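Local coordinates for CheQ (Campylobacter jejuni subsp. jejuni, PDB 6A51), which probably helps control transcription of the core chemotaxis operon cheVAW, together with the regulator CheP, at residues A[16-30]-A[52-65]. Residues are numbered along the deposited sequence; the frame is centred on the assembly and turned at random.
Sequences LILPPNEFLDHYILN and IGRYQGTRIIFLHR
Tyr55 reaches from strand 52-55 to the loop that joins the two strands of 16-30, and its OH gives a hydrogen bond to Glu22 O (3.1 Å), meeting that carbonyl nearly end-on. The ring gets there with CG beside the backbone N (chi1 -65°); Leu18 CD1 lies over one ring face, and Leu24 CG packs against the hydroxyl. Leu24 CD2 also sits over the face of Phe62, 4.0 Å from its ring centroid, while Leu29 CD1 touches Phe62 CE2 (3.5 Å). Val86 and Leu87 of strand 85-87 add to this apolar core. The two segments together build a four-stranded mixed sheet: hairpin 52-65 forms its middle, strand 15-18 pairs parallel to 52-55, and strand 27-29 runs antiparallel to 62-64. Leu18 N to Arg54 O (2.7 Å) serves the first pairing; Ile28 and Leu63 bond reciprocally in the second. Tyr27 CE2 packs beside Gly53 N, and the Tyr27 ring face receives the edge of His64 (centroids 5.0 Å apart, planes at 64°). His26 CB covers a face of the same imidazole. Just past the end of strand 62-64, Arg65 lays a face of its guanidinium against Ile28 CG2, which is 3.5 Å from Arg65 NH2. A water links Leu18 O to Gln56 N.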
loop_
_atom_site.group_PDB
_atom_site.type_symbol
_atom_site.label_atom_id
_atom_site.label_comp_id
_atom_site.label_asym_id
_atom_site.label_seq_id
_atom_site.Cartn_x
_atom_site.Cartn_y
_atom_site.Cartn_z
ATOM N N LEU A 16 -5.312 -0.970 14.967
ATOM C CA LEU A 16 -5.947 -0.071 14.026
ATOM C C LEU A 16 -6.201 -0.776 12.705
ATOM O O LEU A 16 -5.451 -1.670 12.299
ATOM C CB LEU A 16 -5.070 1.158 13.774
ATOM C CG LEU A 16 -4.600 1.878 15.031
ATOM C CD1 LEU A 16 -3.705 3.040 14.639
ATOM C CD2 LEU A 16 -5.794 2.334 15.884
ATOM N N ILE A 17 -7.278 -0.375 12.047
ATOM C CA ILE A 17 -7.417 -0.584 10.615
ATOM C C ILE A 17 -6.793 0.613 9.917
ATOM O O ILE A 17 -7.118 1.768 10.223
ATOM C CB ILE A 17 -8.887 -0.759 10.213
ATOM C CG1 ILE A 17 -9.519 -1.879 11.029
ATOM C CG2 ILE A 17 -8.998 -1.063 8.727
ATOM C CD1 ILE A 17 -8.748 -3.132 10.978
ATOM N N LEU A 18 -5.862 0.342 9.020
ATOM C CA LEU A 18 -5.223 1.405 8.266
ATOM C C LEU A 18 -6.131 1.783 7.108
ATOM O O LEU A 18 -6.504 0.902 6.319
ATOM C CB LEU A 18 -3.884 0.942 7.737
ATOM C CG LEU A 18 -2.956 0.477 8.839
ATOM C CD1 LEU A 18 -1.854 -0.385 8.255
ATOM C CD2 LEU A 18 -2.412 1.707 9.543
ATOM N N PRO A 19 -6.534 3.043 6.982
ATOM C CA PRO A 19 -7.225 3.482 5.764
ATOM C C PRO A 19 -6.346 3.241 4.549
ATOM O O PRO A 19 -5.121 3.440 4.609
ATOM C CB PRO A 19 -7.454 4.981 6.007
ATOM C CG PRO A 19 -6.395 5.364 7.000
ATOM C CD PRO A 19 -6.247 4.160 7.894
ATOM N N PRO A 20 -6.929 2.809 3.427
ATOM C CA PRO A 20 -6.097 2.324 2.314
ATOM C C PRO A 20 -5.205 3.391 1.699
ATOM O O PRO A 20 -4.241 3.034 1.015
ATOM C CB PRO A 20 -7.129 1.793 1.308
ATOM C CG PRO A 20 -8.396 2.575 1.628
ATOM C CD PRO A 20 -8.368 2.814 3.100
ATOM N N ASN A 21 -5.467 4.679 1.923
ATOM C CA ASN A 21 -4.615 5.730 1.380
ATOM C C ASN A 21 -3.594 6.219 2.388
ATOM O O ASN A 21 -3.095 7.345 2.263
ATOM C CB ASN A 21 -5.443 6.915 0.867
ATOM C CG ASN A 21 -6.081 7.735 1.982
ATOM O OD1 ASN A 21 -6.463 7.206 3.029
ATOM N ND2 ASN A 21 -6.207 9.039 1.752
ATOM N N GLU A 22 -3.280 5.416 3.391
ATOM C CA GLU A 22 -2.340 5.827 4.421
ATOM C C GLU A 22 -1.058 5.026 4.257
ATOM O O GLU A 22 -1.086 3.787 4.242
ATOM C CB GLU A 22 -2.922 5.632 5.815
ATOM C CG GLU A 22 -1.854 5.533 6.879
ATOM C CD GLU A 22 -2.387 5.711 8.291
ATOM O OE1 GLU A 22 -1.572 5.734 9.256
ATOM O OE2 GLU A 22 -3.631 5.860 8.446
ATOM N N PHE A 23 0.053 5.735 4.135
ATOM C CA PHE A 23 1.313 5.089 3.827
ATOM C C PHE A 23 1.839 4.356 5.053
ATOM O O PHE A 23 1.515 4.695 6.193
ATOM C CB PHE A 23 2.326 6.122 3.333
ATOM C CG PHE A 23 1.735 7.138 2.400
ATOM C CD1 PHE A 23 0.741 6.779 1.495
ATOM C CD2 PHE A 23 2.157 8.452 2.434
ATOM C CE1 PHE A 23 0.178 7.711 0.651
ATOM C CE2 PHE A 23 1.603 9.388 1.589
ATOM C CZ PHE A 23 0.609 9.015 0.698
ATOM N N LEU A 24 2.645 3.322 4.802
ATOM C CA LEU A 24 3.176 2.465 5.850
ATOM C C LEU A 24 4.506 2.964 6.421
ATOM O O LEU A 24 5.298 2.153 6.918
ATOM C CB LEU A 24 3.325 1.050 5.304
ATOM C CG LEU A 24 2.027 0.347 4.967
ATOM C CD1 LEU A 24 2.314 -0.791 3.984
ATOM C CD2 LEU A 24 1.378 -0.183 6.265
ATOM N N ASP A 25 4.766 4.271 6.355
ATOM C CA ASP A 25 5.990 4.890 6.865
ATOM C C ASP A 25 6.413 4.335 8.224
ATOM O O ASP A 25 7.526 3.824 8.400
ATOM C CB ASP A 25 5.774 6.403 6.986
ATOM C CG ASP A 25 5.895 7.144 5.657
ATOM O OD1 ASP A 25 5.454 6.631 4.605
ATOM O OD2 ASP A 25 6.418 8.275 5.683
ATOM N N HIS A 26 5.516 4.438 9.194
ATOM C CA HIS A 26 5.774 4.117 10.585
ATOM C C HIS A 26 5.647 2.621 10.912
ATOM O O HIS A 26 5.576 2.290 12.096
ATOM C CB HIS A 26 4.814 4.922 11.463
ATOM C CG HIS A 26 4.918 6.399 11.260
ATOM N ND1 HIS A 26 6.129 7.042 11.116
ATOM C CD2 HIS A 26 3.965 7.357 11.176
ATOM C CE1 HIS A 26 5.919 8.334 10.948
ATOM N NE2 HIS A 26 4.616 8.552 10.979
ATOM N N TYR A 27 5.620 1.719 9.933
ATOM C CA TYR A 27 5.336 0.316 10.191
ATOM C C TYR A 27 6.356 -0.576 9.504
ATOM O O TYR A 27 6.951 -0.214 8.486
ATOM C CB TYR A 27 3.938 -0.095 9.694
ATOM C CG TYR A 27 2.781 0.489 10.469
ATOM C CD1 TYR A 27 2.214 1.701 10.105
ATOM C CD2 TYR A 27 2.239 -0.183 11.554
ATOM C CE1 TYR A 27 1.136 2.230 10.801
ATOM C CE2 TYR A 27 1.167 0.343 12.263
ATOM C CZ TYR A 27 0.613 1.546 11.880
ATOM O OH TYR A 27 -0.455 2.067 12.595
ATOM N N ILE A 28 6.520 -1.778 10.055
ATOM C CA ILE A 28 7.259 -2.843 9.391
ATOM C C ILE A 28 6.345 -4.053 9.260
ATOM O O ILE A 28 5.371 -4.223 9.998
ATOM C CB ILE A 28 8.550 -3.233 10.136
ATOM C CG1 ILE A 28 8.196 -3.808 11.505
ATOM C CG2 ILE A 28 9.481 -2.033 10.274
ATOM C CD1 ILE A 28 9.368 -3.953 12.407
ATOM N N LEU A 29 6.672 -4.896 8.296
ATOM C CA LEU A 29 5.883 -6.082 8.037
ATOM C C LEU A 29 6.260 -7.175 9.039
ATOM O O LEU A 29 7.441 -7.483 9.217
ATOM C CB LEU A 29 6.127 -6.527 6.602
ATOM C CG LEU A 29 5.363 -7.703 6.035
ATOM C CD1 LEU A 29 3.953 -7.297 5.700
ATOM C CD2 LEU A 29 6.086 -8.181 4.792
ATOM N N ASN A 30 5.262 -7.747 9.716
ATOM C CA ASN A 30 5.561 -8.750 10.733
ATOM C C ASN A 30 6.195 -9.987 10.114
ATOM O O ASN A 30 7.113 -10.576 10.695
ATOM C CB ASN A 30 4.291 -9.128 11.501
ATOM C CG ASN A 30 4.531 -10.251 12.517
ATOM O OD1 ASN A 30 5.335 -10.112 13.447
ATOM N ND2 ASN A 30 3.829 -11.366 12.342
ATOM N N ILE A 52 -0.503 -2.593 16.299
ATOM C CA ILE A 52 -0.468 -3.268 15.042
ATOM C C ILE A 52 -1.454 -2.608 14.137
ATOM O O ILE A 52 -2.283 -1.861 14.570
ATOM C CB ILE A 52 -0.811 -4.752 15.138
ATOM C CG1 ILE A 52 -2.240 -4.952 15.555
ATOM C CG2 ILE A 52 0.098 -5.466 16.091
ATOM C CD1 ILE A 52 -2.736 -6.316 15.233
ATOM N N GLY A 53 -1.323 -2.878 12.859
ATOM C CA GLY A 53 -2.224 -2.320 11.877
ATOM C C GLY A 53 -2.466 -3.357 10.811
ATOM O O GLY A 53 -1.642 -4.250 10.589
ATOM N N ARG A 54 -3.615 -3.226 10.150
ATOM C CA ARG A 54 -3.929 -4.029 8.978
ATOM C C ARG A 54 -4.842 -3.210 8.083
ATOM O O ARG A 54 -5.471 -2.247 8.530
ATOM C CB ARG A 54 -4.597 -5.357 9.354
ATOM C CG ARG A 54 -5.798 -5.159 10.287
ATOM C CD ARG A 54 -6.605 -6.438 10.490
ATOM N NE ARG A 54 -7.462 -6.667 9.341
ATOM C CZ ARG A 54 -8.778 -6.757 9.396
ATOM N NH1 ARG A 54 -9.395 -6.683 10.557
ATOM N NH2 ARG A 54 -9.471 -6.967 8.286
ATOM N N TYR A 55 -4.891 -3.588 6.810
ATOM C CA TYR A 55 -5.886 -3.065 5.887
ATOM C C TYR A 55 -7.129 -3.940 5.963
ATOM O O TYR A 55 -7.047 -5.136 6.257
ATOM C CB TYR A 55 -5.347 -3.020 4.451
ATOM C CG TYR A 55 -4.201 -2.059 4.273
ATOM C CD1 TYR A 55 -4.437 -0.685 4.213
ATOM C CD2 TYR A 55 -2.884 -2.510 4.196
ATOM C CE1 TYR A 55 -3.401 0.216 4.083
ATOM C CE2 TYR A 55 -1.817 -1.600 4.058
ATOM C CZ TYR A 55 -2.090 -0.249 4.001
ATOM O OH TYR A 55 -1.073 0.663 3.864
ATOM N N GLN A 56 -8.287 -3.334 5.684
ATOM C CA GLN A 56 -9.553 -4.021 5.906
ATOM C C GLN A 56 -9.636 -5.328 5.130
ATOM O O GLN A 56 -10.096 -6.343 5.665
ATOM C CB GLN A 56 -10.713 -3.109 5.536
ATOM C CG GLN A 56 -12.041 -3.819 5.493
ATOM C CD GLN A 56 -13.168 -2.871 5.160
ATOM O OE1 GLN A 56 -13.099 -1.672 5.461
ATOM N NE2 GLN A 56 -14.204 -3.391 4.516
ATOM N N GLY A 57 -9.186 -5.339 3.878
ATOM C CA GLY A 57 -9.418 -6.543 3.101
ATOM C C GLY A 57 -8.537 -7.733 3.456
ATOM O O GLY A 57 -8.834 -8.848 3.010
ATOM N N THR A 58 -7.479 -7.540 4.242
ATOM C CA THR A 58 -6.488 -8.585 4.458
ATOM C C THR A 58 -6.099 -8.670 5.923
ATOM O O THR A 58 -6.299 -7.736 6.699
ATOM C CB THR A 58 -5.225 -8.324 3.642
ATOM O OG1 THR A 58 -4.685 -7.047 4.027
ATOM C CG2 THR A 58 -5.550 -8.338 2.147
ATOM N N ARG A 59 -5.493 -9.794 6.286
ATOM C CA ARG A 59 -5.044 -10.020 7.652
ATOM C C ARG A 59 -3.527 -9.959 7.780
ATOM O O ARG A 59 -2.977 -10.391 8.800
ATOM C CB ARG A 59 -5.562 -11.364 8.158
ATOM C CG ARG A 59 -7.069 -11.418 8.320
ATOM C CD ARG A 59 -7.483 -10.809 9.617
ATOM N NE ARG A 59 -8.902 -10.465 9.668
ATOM C CZ ARG A 59 -9.512 -10.012 10.760
ATOM N NH1 ARG A 59 -8.823 -9.870 11.888
ATOM N NH2 ARG A 59 -10.804 -9.705 10.729
ATOM N N ILE A 60 -2.836 -9.437 6.768
ATOM C CA ILE A 60 -1.404 -9.221 6.883
ATOM C C ILE A 60 -1.139 -8.212 7.994
ATOM O O ILE A 60 -1.736 -7.127 8.038
ATOM C CB ILE A 60 -0.838 -8.764 5.530
ATOM C CG1 ILE A 60 -0.775 -9.954 4.576
ATOM C CG2 ILE A 60 0.531 -8.118 5.690
ATOM C CD1 ILE A 60 -1.295 -9.631 3.236
ATOM N N ILE A 61 -0.232 -8.560 8.891
ATOM C CA ILE A 61 -0.006 -7.798 10.108
ATOM C C ILE A 61 1.168 -6.865 9.903
ATOM O O ILE A 61 2.217 -7.290 9.418
ATOM C CB ILE A 61 0.243 -8.731 11.302
ATOM C CG1 ILE A 61 -0.990 -9.599 11.531
ATOM C CG2 ILE A 61 0.561 -7.914 12.535
ATOM C CD1 ILE A 61 -2.250 -8.786 11.690
ATOM N N PHE A 62 0.995 -5.598 10.285
ATOM C CA PHE A 62 2.084 -4.635 10.342
ATOM C C PHE A 62 2.276 -4.184 11.788
ATOM O O PHE A 62 1.303 -3.967 12.515
ATOM C CB PHE A 62 1.800 -3.430 9.434
ATOM C CG PHE A 62 1.680 -3.787 7.977
ATOM C CD1 PHE A 62 0.474 -4.224 7.454
ATOM C CD2 PHE A 62 2.779 -3.709 7.137
ATOM C CE1 PHE A 62 0.362 -4.573 6.122
ATOM C CE2 PHE A 62 2.679 -4.057 5.798
ATOM C CZ PHE A 62 1.468 -4.491 5.290
ATOM N N LEU A 63 3.533 -4.043 12.200
ATOM C CA LEU A 63 3.878 -3.611 13.547
ATOM C C LEU A 63 4.320 -2.160 13.511
ATOM O O LEU A 63 5.131 -1.772 12.666
ATOM C CB LEU A 63 4.988 -4.480 14.136
ATOM C CG LEU A 63 4.650 -5.975 14.148
ATOM C CD1 LEU A 63 5.858 -6.843 14.494
ATOM C CD2 LEU A 63 3.504 -6.213 15.102
ATOM N N HIS A 64 3.788 -1.362 14.424
ATOM C CA HIS A 64 4.213 0.024 14.520
ATOM C C HIS A 64 5.608 0.068 15.133
ATOM O O HIS A 64 5.874 -0.625 16.125
ATOM C CB HIS A 64 3.202 0.811 15.349
ATOM C CG HIS A 64 3.331 2.292 15.217
ATOM N ND1 HIS A 64 4.493 2.969 15.523
ATOM C CD2 HIS A 64 2.442 3.229 14.814
ATOM C CE1 HIS A 64 4.314 4.260 15.312
ATOM N NE2 HIS A 64 3.078 4.445 14.886
ATOM N N ARG A 65 6.505 0.873 14.531
ATOM C CA ARG A 65 7.936 0.790 14.849
ATOM C C ARG A 65 8.229 1.171 16.288
ATOM O O ARG A 65 9.199 0.676 16.874
ATOM C CB ARG A 65 8.752 1.691 13.928
ATOM C CG ARG A 65 8.628 1.352 12.490
ATOM C CD ARG A 65 9.107 2.457 11.562
ATOM N NE ARG A 65 9.575 1.816 10.353
ATOM C CZ ARG A 65 10.810 1.376 10.176
ATOM N NH1 ARG A 65 11.716 1.578 11.126
ATOM N NH2 ARG A 65 11.137 0.749 9.046
HETATM O O HOH W 1 -8.250 -0.445 5.026
HETATM O O HOH W 2 -0.790 1.174 15.187
#